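Local coordinates for protein HAT1-interacting factor 1 (Saccharomyces cerevisiae, PDB 4NQ0) that acts as a nuclear chaperone for histones H3 and H4 within the HAT-B acetyltransferase complex and takes part in chromatin assembly and telomere silencing, at residues Gln47-Leu52 with Ser192-Tyr197; Ser187-Ser192 with Leu210-Met215; Ala171-Ala176 with Tyr265-Lys270. All blocks are in the same frame, centred on the assembly; numbering follows the deposited sequence.

Contact 1 of 3, residues Gln47-Leu52 with Ser192-Tyr197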
loop_
_atom_site.group_PDB
_atom_site.type_symbol
_atom_site.label_atom_id
_atom_site.label_comp_id
_atom_site.label_asym_id
_atom_site.label_seq_id
_atom_site.Cartn_x
_atom_site.Cartn_y
_atom_site.Cartn_z
ATOM N N GLN A 47 -15.603 11.236 -11.776
ATOM C CA GLN A 47 -16.656 12.236 -11.962
ATOM C C GLN A 47 -17.032 12.900 -10.642
ATOM O O GLN A 47 -17.314 14.087 -10.605
ATOM C CB GLN A 47 -17.888 11.607 -12.603
ATOM C CG GLN A 47 -17.638 11.095 -14.017
ATOM C CD GLN A 47 -18.732 10.180 -14.485
ATOM O OE1 GLN A 47 -19.843 10.203 -13.954
ATOM N NE2 GLN A 47 -18.431 9.353 -15.473
ATOM N N THR A 48 -17.037 12.140 -9.554
ATOM C CA THR A 48 -17.288 12.735 -8.243
ATOM C C THR A 48 -16.166 13.726 -7.926
ATOM O O THR A 48 -16.445 14.853 -7.520
ATOM C CB THR A 48 -17.427 11.666 -7.128
ATOM O OG1 THR A 48 -18.442 10.722 -7.497
ATOM C CG2 THR A 48 -17.801 12.311 -5.795
ATOM N N LEU A 49 -14.909 13.326 -8.155
ATOM C CA LEU A 49 -13.774 14.197 -7.847
ATOM C C LEU A 49 -13.809 15.486 -8.701
ATOM O O LEU A 49 -13.530 16.554 -8.183
ATOM C CB LEU A 49 -12.418 13.467 -7.972
ATOM C CG LEU A 49 -12.033 12.516 -6.818
ATOM C CD1 LEU A 49 -10.867 11.611 -7.163
ATOM C CD2 LEU A 49 -11.739 13.271 -5.524
ATOM N N ASP A 50 -14.168 15.376 -9.984
ATOM C CA ASP A 50 -14.174 16.533 -10.889
ATOM C C ASP A 50 -15.233 17.553 -10.492
ATOM O O ASP A 50 -15.078 18.731 -10.763
ATOM C CB ASP A 50 -14.429 16.122 -12.350
ATOM C CG ASP A 50 -13.163 15.689 -13.091
ATOM O OD1 ASP A 50 -12.051 16.163 -12.773
ATOM O OD2 ASP A 50 -13.286 14.881 -14.027
ATOM N N SER A 51 -16.311 17.102 -9.860
ATOM C CA SER A 51 -17.416 17.990 -9.536
ATOM C C SER A 51 -17.406 18.506 -8.101
ATOM O O SER A 51 -18.297 19.263 -7.734
ATOM C CB SER A 51 -18.761 17.319 -9.856
ATOM O OG SER A 51 -19.080 17.497 -11.226
ATOM N N LEU A 52 -16.425 18.117 -7.288
ATOM C CA LEU A 52 -16.327 18.684 -5.936
ATOM C C LEU A 52 -15.873 20.137 -6.048
ATOM O O LEU A 52 -15.029 20.453 -6.886
ATOM C CB LEU A 52 -15.314 17.934 -5.079
ATOM C CG LEU A 52 -15.651 16.513 -4.652
ATOM C CD1 LEU A 52 -14.389 15.834 -4.139
ATOM C CD2 LEU A 52 -16.751 16.503 -3.597
ATOM N N SER A 192 -8.757 19.210 -10.245
ATOM C CA SER A 192 -9.555 18.953 -11.439
ATOM C C SER A 192 -8.773 18.195 -12.498
ATOM O O SER A 192 -7.574 17.941 -12.347
ATOM C CB SER A 192 -10.107 20.278 -12.007
ATOM O OG SER A 192 -9.065 21.157 -12.396
ATOM N N GLY A 193 -9.466 17.809 -13.563
ATOM C CA GLY A 193 -8.857 17.047 -14.652
ATOM C C GLY A 193 -8.557 15.593 -14.324
ATOM O O GLY A 193 -7.612 15.018 -14.863
ATOM N N PHE A 194 -9.384 14.982 -13.477
ATOM C CA PHE A 194 -9.193 13.576 -13.072
ATOM C C PHE A 194 -9.372 12.546 -14.185
ATOM O O PHE A 194 -9.044 11.382 -13.990
ATOM C CB PHE A 194 -10.098 13.214 -11.890
ATOM C CG PHE A 194 -9.681 13.857 -10.601
ATOM C CD1 PHE A 194 -8.809 13.208 -9.741
ATOM C CD2 PHE A 194 -10.134 15.120 -10.262
ATOM C CE1 PHE A 194 -8.415 13.793 -8.565
ATOM C CE2 PHE A 194 -9.745 15.717 -9.067
ATOM C CZ PHE A 194 -8.883 15.048 -8.222
ATOM N N HIS A 195 -9.885 12.973 -15.341
ATOM C CA HIS A 195 -9.938 12.119 -16.518
ATOM C C HIS A 195 -8.533 11.709 -16.986
ATOM O O HIS A 195 -8.385 10.742 -17.722
ATOM C CB HIS A 195 -10.690 12.815 -17.669
ATOM C CG HIS A 195 -9.848 13.779 -18.459
ATOM N ND1 HIS A 195 -9.805 15.134 -18.192
ATOM C CD2 HIS A 195 -9.012 13.576 -19.507
ATOM C CE1 HIS A 195 -8.979 15.723 -19.045
ATOM N NE2 HIS A 195 -8.480 14.799 -19.849
ATOM N N ILE A 196 -7.516 12.466 -16.573
ATOM C CA ILE A 196 -6.116 12.181 -16.920
ATOM C C ILE A 196 -5.676 10.778 -16.486
ATOM O O ILE A 196 -4.805 10.182 -17.119
ATOM C CB ILE A 196 -5.153 13.246 -16.300
ATOM C CG1 ILE A 196 -3.755 13.152 -16.927
ATOM C CG2 ILE A 196 -5.061 13.089 -14.789
ATOM N N TYR A 197 -6.301 10.244 -15.436
ATOM C CA TYR A 197 -5.919 8.936 -14.884
ATOM C C TYR A 197 -6.458 7.735 -15.669
ATOM O O TYR A 197 -6.155 6.584 -15.334
ATOM C CB TYR A 197 -6.308 8.852 -13.404
ATOM C CG TYR A 197 -5.611 9.901 -12.553
ATOM C CD1 TYR A 197 -4.229 9.921 -12.444
ATOM C CD2 TYR A 197 -6.329 10.865 -11.867
ATOM C CE1 TYR A 197 -3.576 10.884 -11.692
ATOM C CE2 TYR A 197 -5.689 11.828 -11.100
ATOM C CZ TYR A 197 -4.316 11.828 -11.009
ATOM O OH TYR A 197 -3.661 12.769 -10.260
HETATM O O HOH W 1 -11.598 15.347 -16.035
#
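Leu49 lies across one face of the Phe194 ring, where the last turn of helix 38-51 meets the short 3-10 segment that leads toward helix 202-218 in the all-helical TPR fold of this NASP-family chaperone. The two side chains cross at about a right angle. Leu49 CB sits over the middle of the Phe194 ring, 3.6 Å from its centroid and 10° off the normal, which makes a CH-pi contact; farther along the same side chain, Leu49 CD1 reaches Phe194 CE1 at 3.6 Å. Leu63, Phe64 and Phe67 of helix 61-77 pack against Leu49 as well, so the leucine is wedged between ring and helix. Asp50 comes to the edge of the ring instead, its carboxylate turned 59° from the ring plane. With its CG beside the backbone N and anti to the carbonyl carbon, Asp50 OD1 accepts from Phe194 N at 3.0 Å on the syn side, in a fairly straight bond (162°). The same Asp50 OD1 lies near the ring plane, 3.3 Å from Phe194 CD2. Asp50 OD2 takes a bond from Gln46 NE2 and a second from a water 2.7 Å from Asp50 OD2, and that water accepts from His195 N at 3.0 Å.

Contact 2 of 3, residues Ser187-Ser192 with Leu210-Met215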
loop_
_atom_site.group_PDB
_atom_site.type_symbol
_atom_site.label_atom_id
_atom_site.label_comp_id
_atom_site.label_asym_id
_atom_site.label_seq_id
_atom_site.Cartn_x
_atom_site.Cartn_y
_atom_site.Cartn_z
ATOM N N SER A 187 -1.497 20.918 -0.250
ATOM C CA SER A 187 -1.462 21.919 -1.323
ATOM C C SER A 187 -1.208 21.317 -2.710
ATOM O O SER A 187 -1.527 21.943 -3.715
ATOM C CB SER A 187 -0.407 22.995 -1.028
ATOM O OG SER A 187 0.909 22.476 -1.127
ATOM N N GLN A 188 -0.646 20.109 -2.766
ATOM C CA GLN A 188 -0.314 19.476 -4.043
ATOM C C GLN A 188 -1.401 18.508 -4.550
ATOM O O GLN A 188 -1.201 17.799 -5.535
ATOM C CB GLN A 188 1.060 18.807 -3.944
ATOM C CG GLN A 188 2.206 19.841 -3.971
ATOM C CD GLN A 188 3.549 19.282 -3.558
ATOM O OE1 GLN A 188 3.802 18.075 -3.644
ATOM N NE2 GLN A 188 4.424 20.160 -3.103
ATOM N N LEU A 189 -2.560 18.528 -3.887
ATOM C CA LEU A 189 -3.720 17.705 -4.233
ATOM C C LEU A 189 -4.319 18.148 -5.561
ATOM O O LEU A 189 -4.504 19.343 -5.783
ATOM C CB LEU A 189 -4.784 17.872 -3.138
ATOM C CG LEU A 189 -6.021 16.959 -3.107
ATOM C CD1 LEU A 189 -5.636 15.507 -2.901
ATOM C CD2 LEU A 189 -6.964 17.417 -2.005
ATOM N N ARG A 190 -4.612 17.201 -6.449
ATOM C CA ARG A 190 -5.297 17.530 -7.705
ATOM C C ARG A 190 -6.705 18.005 -7.399
ATOM O O ARG A 190 -7.396 17.414 -6.574
ATOM C CB ARG A 190 -5.361 16.333 -8.646
ATOM C CG ARG A 190 -6.097 16.634 -9.948
ATOM C CD ARG A 190 -5.934 15.522 -10.973
ATOM N NE ARG A 190 -4.562 15.456 -11.458
ATOM C CZ ARG A 190 -4.013 16.310 -12.328
ATOM N NH1 ARG A 190 -4.716 17.316 -12.860
ATOM N NH2 ARG A 190 -2.745 16.155 -12.673
ATOM N N LYS A 191 -7.105 19.099 -8.044
ATOM C CA LYS A 191 -8.431 19.680 -7.857
ATOM C C LYS A 191 -9.336 19.438 -9.066
ATOM O O LYS A 191 -10.554 19.450 -8.922
ATOM C CB LYS A 191 -8.333 21.182 -7.570
ATOM C CG LYS A 191 -7.549 21.541 -6.312
ATOM C CD LYS A 191 -8.262 21.109 -5.036
ATOM C CE LYS A 191 -7.554 21.670 -3.781
ATOM N NZ LYS A 191 -8.355 21.562 -2.503
ATOM N N SER A 192 -8.757 19.210 -10.245
ATOM C CA SER A 192 -9.555 18.953 -11.439
ATOM C C SER A 192 -8.773 18.195 -12.498
ATOM O O SER A 192 -7.574 17.941 -12.347
ATOM C CB SER A 192 -10.107 20.278 -12.007
ATOM O OG SER A 192 -9.065 21.157 -12.396
ATOM N N LEU A 210 -2.751 7.127 -5.279
ATOM C CA LEU A 210 -2.412 6.684 -3.923
ATOM C C LEU A 210 -1.522 7.695 -3.189
ATOM O O LEU A 210 -1.688 7.889 -1.972
ATOM C CB LEU A 210 -1.780 5.293 -3.943
ATOM C CG LEU A 210 -2.725 4.163 -4.324
ATOM C CD1 LEU A 210 -1.959 2.888 -4.686
ATOM C CD2 LEU A 210 -3.725 3.893 -3.190
ATOM N N ALA A 211 -0.605 8.364 -3.908
ATOM C CA ALA A 211 0.206 9.422 -3.285
ATOM C C ALA A 211 -0.718 10.454 -2.656
ATOM O O ALA A 211 -0.474 10.937 -1.551
ATOM C CB ALA A 211 1.168 10.093 -4.300
ATOM N N GLN A 212 -1.805 10.762 -3.352
ATOM C CA GLN A 212 -2.797 11.690 -2.830
ATOM C C GLN A 212 -3.639 11.103 -1.695
ATOM O O GLN A 212 -4.038 11.828 -0.791
ATOM C CB GLN A 212 -3.677 12.205 -3.970
ATOM C CG GLN A 212 -2.874 13.017 -5.003
ATOM C CD GLN A 212 -3.668 13.334 -6.237
ATOM O OE1 GLN A 212 -4.433 14.293 -6.251
ATOM N NE2 GLN A 212 -3.484 12.538 -7.296
ATOM N N ALA A 213 -3.924 9.805 -1.729
ATOM C CA ALA A 213 -4.547 9.154 -0.561
ATOM C C ALA A 213 -3.687 9.333 0.697
ATOM O O ALA A 213 -4.208 9.665 1.775
ATOM C CB ALA A 213 -4.806 7.684 -0.823
ATOM N N LEU A 214 -2.379 9.127 0.542
ATOM C CA LEU A 214 -1.425 9.277 1.636
ATOM C C LEU A 214 -1.455 10.689 2.161
ATOM O O LEU A 214 -1.490 10.917 3.360
ATOM C CB LEU A 214 0.008 9.000 1.172
ATOM C CG LEU A 214 0.492 7.568 1.038
ATOM C CD1 LEU A 214 1.897 7.592 0.441
ATOM C CD2 LEU A 214 0.484 6.846 2.389
ATOM N N MET A 215 -1.385 11.630 1.232
ATOM C CA MET A 215 -1.447 13.052 1.541
ATOM C C MET A 215 -2.645 13.344 2.439
ATOM O O MET A 215 -2.511 14.010 3.464
ATOM C CB MET A 215 -1.514 13.831 0.219
ATOM C CG MET A 215 -1.924 15.287 0.263
ATOM S SD MET A 215 -2.318 15.852 -1.423
ATOM C CE MET A 215 -0.802 15.453 -2.306
#
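Gln212 OE1, on helix 202-218, accepts from Arg190 N at 2.9 Å and ties the extended chain ahead of the helix to its flank, both lying within the predicted first TPR repeat. The bond is fairly straight at the hydrogen (160°), although the donor is tilted 34° from the carbonyl plane. An extended chain beyond CG carries the Gln212 amide out to the opposing backbone, and its NE2 is bonded to Tyr197 OH and to Asp208 O; with both ends engaged, the amide is fixed in its rotation. Arg190 CB also lies 3.3 Å from Gln212 OE1. The rest of the contact is apolar. Leu189 CD1 rests against Met215 SD at 3.6 Å, the same sulfur that touches Leu189 CB. The methionine bends at its last torsion, and Met215 CE is laid against the backbone of Gln188, 3.8 Å from Gln188 C. Phe64 of helix 61-77 packs on both Leu189 and Gln212, so these two buried residues meet a shared neighbour there. Arg190 turns its guanidinium toward the residues that follow: Arg190 NE bonds Tyr197 OH, and Arg190 NH1 donates to Ser192 O at 3.0 Å with the oxygen in the guanidinium plane.

Contact 3 of 3, residues Ala171-Ala176 with Tyr265-Lys270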
loop_
_atom_site.group_PDB
_atom_site.type_symbol
_atom_site.label_atom_id
_atom_site.label_comp_id
_atom_site.label_asym_id
_atom_site.label_seq_id
_atom_site.Cartn_x
_atom_site.Cartn_y
_atom_site.Cartn_z
ATOM N N ALA A 171 17.654 -4.243 7.206
ATOM C CA ALA A 171 18.157 -4.554 8.546
ATOM C C ALA A 171 17.394 -3.791 9.619
ATOM O O ALA A 171 17.696 -3.936 10.793
ATOM C CB ALA A 171 19.649 -4.244 8.641
ATOM N N ASN A 172 16.416 -2.984 9.210
ATOM C CA ASN A 172 15.571 -2.228 10.129
ATOM C C ASN A 172 14.242 -2.946 10.410
ATOM O O ASN A 172 13.528 -3.332 9.480
ATOM C CB ASN A 172 15.287 -0.835 9.553
ATOM C CG ASN A 172 14.221 -0.091 10.336
ATOM O OD1 ASN A 172 14.237 -0.083 11.561
ATOM N ND2 ASN A 172 13.277 0.510 9.632
ATOM N N PHE A 173 13.919 -3.116 11.692
ATOM C CA PHE A 173 12.637 -3.693 12.122
ATOM C C PHE A 173 11.893 -2.783 13.091
ATOM O O PHE A 173 10.967 -3.219 13.778
ATOM C CB PHE A 173 12.861 -5.060 12.767
ATOM C CG PHE A 173 13.667 -5.997 11.920
ATOM C CD1 PHE A 173 13.107 -6.583 10.799
ATOM C CD2 PHE A 173 14.984 -6.277 12.235
ATOM C CE1 PHE A 173 13.847 -7.444 10.002
ATOM C CE2 PHE A 173 15.734 -7.148 11.448
ATOM C CZ PHE A 173 15.159 -7.733 10.328
ATOM N N SER A 174 12.282 -1.512 13.127
ATOM C CA SER A 174 11.634 -0.537 13.989
ATOM C C SER A 174 10.262 -0.124 13.456
ATOM O O SER A 174 9.984 -0.270 12.269
ATOM C CB SER A 174 12.502 0.712 14.136
ATOM O OG SER A 174 13.736 0.391 14.741
ATOM N N PRO A 175 9.398 0.386 14.350
ATOM C CA PRO A 175 8.174 1.066 13.951
ATOM C C PRO A 175 8.446 2.387 13.226
ATOM O O PRO A 175 9.519 2.982 13.386
ATOM C CB PRO A 175 7.464 1.334 15.284
ATOM C CG PRO A 175 7.997 0.315 16.220
ATOM C CD PRO A 175 9.418 0.100 15.799
ATOM N N ALA A 176 7.468 2.833 12.445
ATOM C CA ALA A 176 7.564 4.095 11.722
ATOM C C ALA A 176 7.551 5.246 12.718
ATOM O O ALA A 176 6.665 5.326 13.567
ATOM C CB ALA A 176 6.411 4.237 10.746
ATOM N N TYR A 265 4.422 1.048 9.637
ATOM C CA TYR A 265 3.174 1.655 10.094
ATOM C C TYR A 265 2.351 0.683 10.934
ATOM O O TYR A 265 1.812 1.058 11.968
ATOM C CB TYR A 265 2.350 2.200 8.917
ATOM C CG TYR A 265 2.719 3.625 8.569
ATOM C CD1 TYR A 265 2.112 4.698 9.218
ATOM C CD2 TYR A 265 3.688 3.903 7.618
ATOM C CE1 TYR A 265 2.451 5.997 8.920
ATOM C CE2 TYR A 265 4.036 5.207 7.316
ATOM C CZ TYR A 265 3.413 6.247 7.980
ATOM O OH TYR A 265 3.733 7.538 7.681
ATOM N N TYR A 266 2.273 -0.568 10.501
ATOM C CA TYR A 266 1.528 -1.571 11.258
ATOM C C TYR A 266 2.144 -1.780 12.640
ATOM O O TYR A 266 1.447 -2.079 13.598
ATOM C CB TYR A 266 1.490 -2.895 10.499
ATOM C CG TYR A 266 0.732 -2.869 9.185
ATOM C CD1 TYR A 266 -0.454 -2.164 9.048
ATOM C CD2 TYR A 266 1.177 -3.604 8.095
ATOM C CE1 TYR A 266 -1.158 -2.152 7.839
ATOM C CE2 TYR A 266 0.479 -3.604 6.898
ATOM C CZ TYR A 266 -0.696 -2.872 6.782
ATOM O OH TYR A 266 -1.412 -2.883 5.608
ATOM N N LYS A 267 3.457 -1.607 12.742
ATOM C CA LYS A 267 4.156 -1.760 14.023
ATOM C C LYS A 267 3.942 -0.624 15.024
ATOM O O LYS A 267 4.315 -0.757 16.186
ATOM C CB LYS A 267 5.643 -1.975 13.779
ATOM C CG LYS A 267 5.962 -3.403 13.366
ATOM C CD LYS A 267 7.405 -3.506 12.905
ATOM C CE LYS A 267 7.969 -4.906 13.086
ATOM N NZ LYS A 267 9.316 -5.025 12.420
ATOM N N THR A 268 3.337 0.478 14.596
ATOM C CA THR A 268 2.935 1.533 15.535
ATOM C C THR A 268 1.562 1.239 16.133
ATOM O O THR A 268 1.091 1.963 17.012
ATOM C CB THR A 268 2.854 2.907 14.854
ATOM O OG1 THR A 268 1.748 2.920 13.942
ATOM C CG2 THR A 268 4.167 3.238 14.114
ATOM N N LEU A 269 0.902 0.204 15.620
ATOM C CA LEU A 269 -0.477 -0.098 15.990
ATOM C C LEU A 269 -0.515 -0.890 17.283
ATOM O O LEU A 269 0.349 -1.739 17.525
ATOM C CB LEU A 269 -1.170 -0.905 14.883
ATOM C CG LEU A 269 -2.039 -0.215 13.826
ATOM C CD1 LEU A 269 -1.800 1.290 13.700
ATOM C CD2 LEU A 269 -1.835 -0.912 12.485
ATOM N N LYS A 270 -1.529 -0.607 18.097
ATOM C CA LYS A 270 -1.822 -1.397 19.285
ATOM C C LYS A 270 -1.983 -2.861 18.900
ATOM O O LYS A 270 -2.778 -3.175 18.009
ATOM C CB LYS A 270 -3.087 -0.899 19.998
ATOM C CG LYS A 270 -2.788 -0.112 21.263
ATOM C CD LYS A 270 -3.807 0.996 21.529
ATOM C CE LYS A 270 -3.292 1.954 22.596
HETATM O O HOH W 2 9.332 -2.052 10.627
#
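The irregular chain 171-176 runs past the C-terminal end of helix 252-266, with Pro175 CA 4.9 Å from Lys267 CA and Ala176 CA 5.3 Å from Tyr265 CA, where a type I beta turn from Tyr266 to Leu269 carries the helix into the following loop of this TPR fold. Ala176 points its methyl at the face of the Tyr265 ring. Ala176 CB stands 4.2 Å from the centroid of the Tyr265 ring, 12° off the normal, and makes a CH-pi contact, while the Tyr265 hydroxyl bonds to Asp180. Thr268 lies against the backbone of Ala176: Thr268 CG2, beside the backbone N and anti to the carbonyl carbon, comes within 3.3 Å of Ala176 O. That placement leaves Thr268 OG1, also bonded to Arg232 NE, turned back toward the helix end, where it donates to Tyr265 O at 2.7 Å, in the carbonyl plane; the same oxygen also accepts from Thr268 N. Lys267 crosses Pro175 at about a right angle, its CB near the proline ring, and then runs extended along the chain until Lys267 NZ donates to Phe173 O at 2.8 Å from above the carbonyl plane. An Asx turn, in which Asn172 OD1 accepts from Ser174 N, spans Phe173. The contact joins a region important for interaction with histones to another that interacts with H2A-H2B. The Phe173 ring stacks on His307 of helix 298-316. Ala176 is hydrogen-bonded through its backbone to Gly264, and Tyr265 packs on Arg232 and Ile235, so the chain is moored to the end of helix 252-266 beside helix 229-248.

Contacts 1 and 2 adjoin, their centres about 12 Å apart, and share Ser192; Tyr197 OH of contact 1 probably hydrogen-bonds to Gln212 NE2 and Arg190 NE of contact 2. Contact 3 lies across the chain's centre from contact 1, their centres about 35 Å apart. All three fasten parts of the long connection between helices 61-77 and 202-218, each to a different helix. Contact 2 is the buried one, contact 1 is partly buried, and contact 3 lies at the surface. The chemistry differs too: side-chain oxygens of Asp50 and Gln212 accept from backbone N-H groups in contacts 1 and 2, whereas a lysine donates to a backbone carbonyl in contact 3.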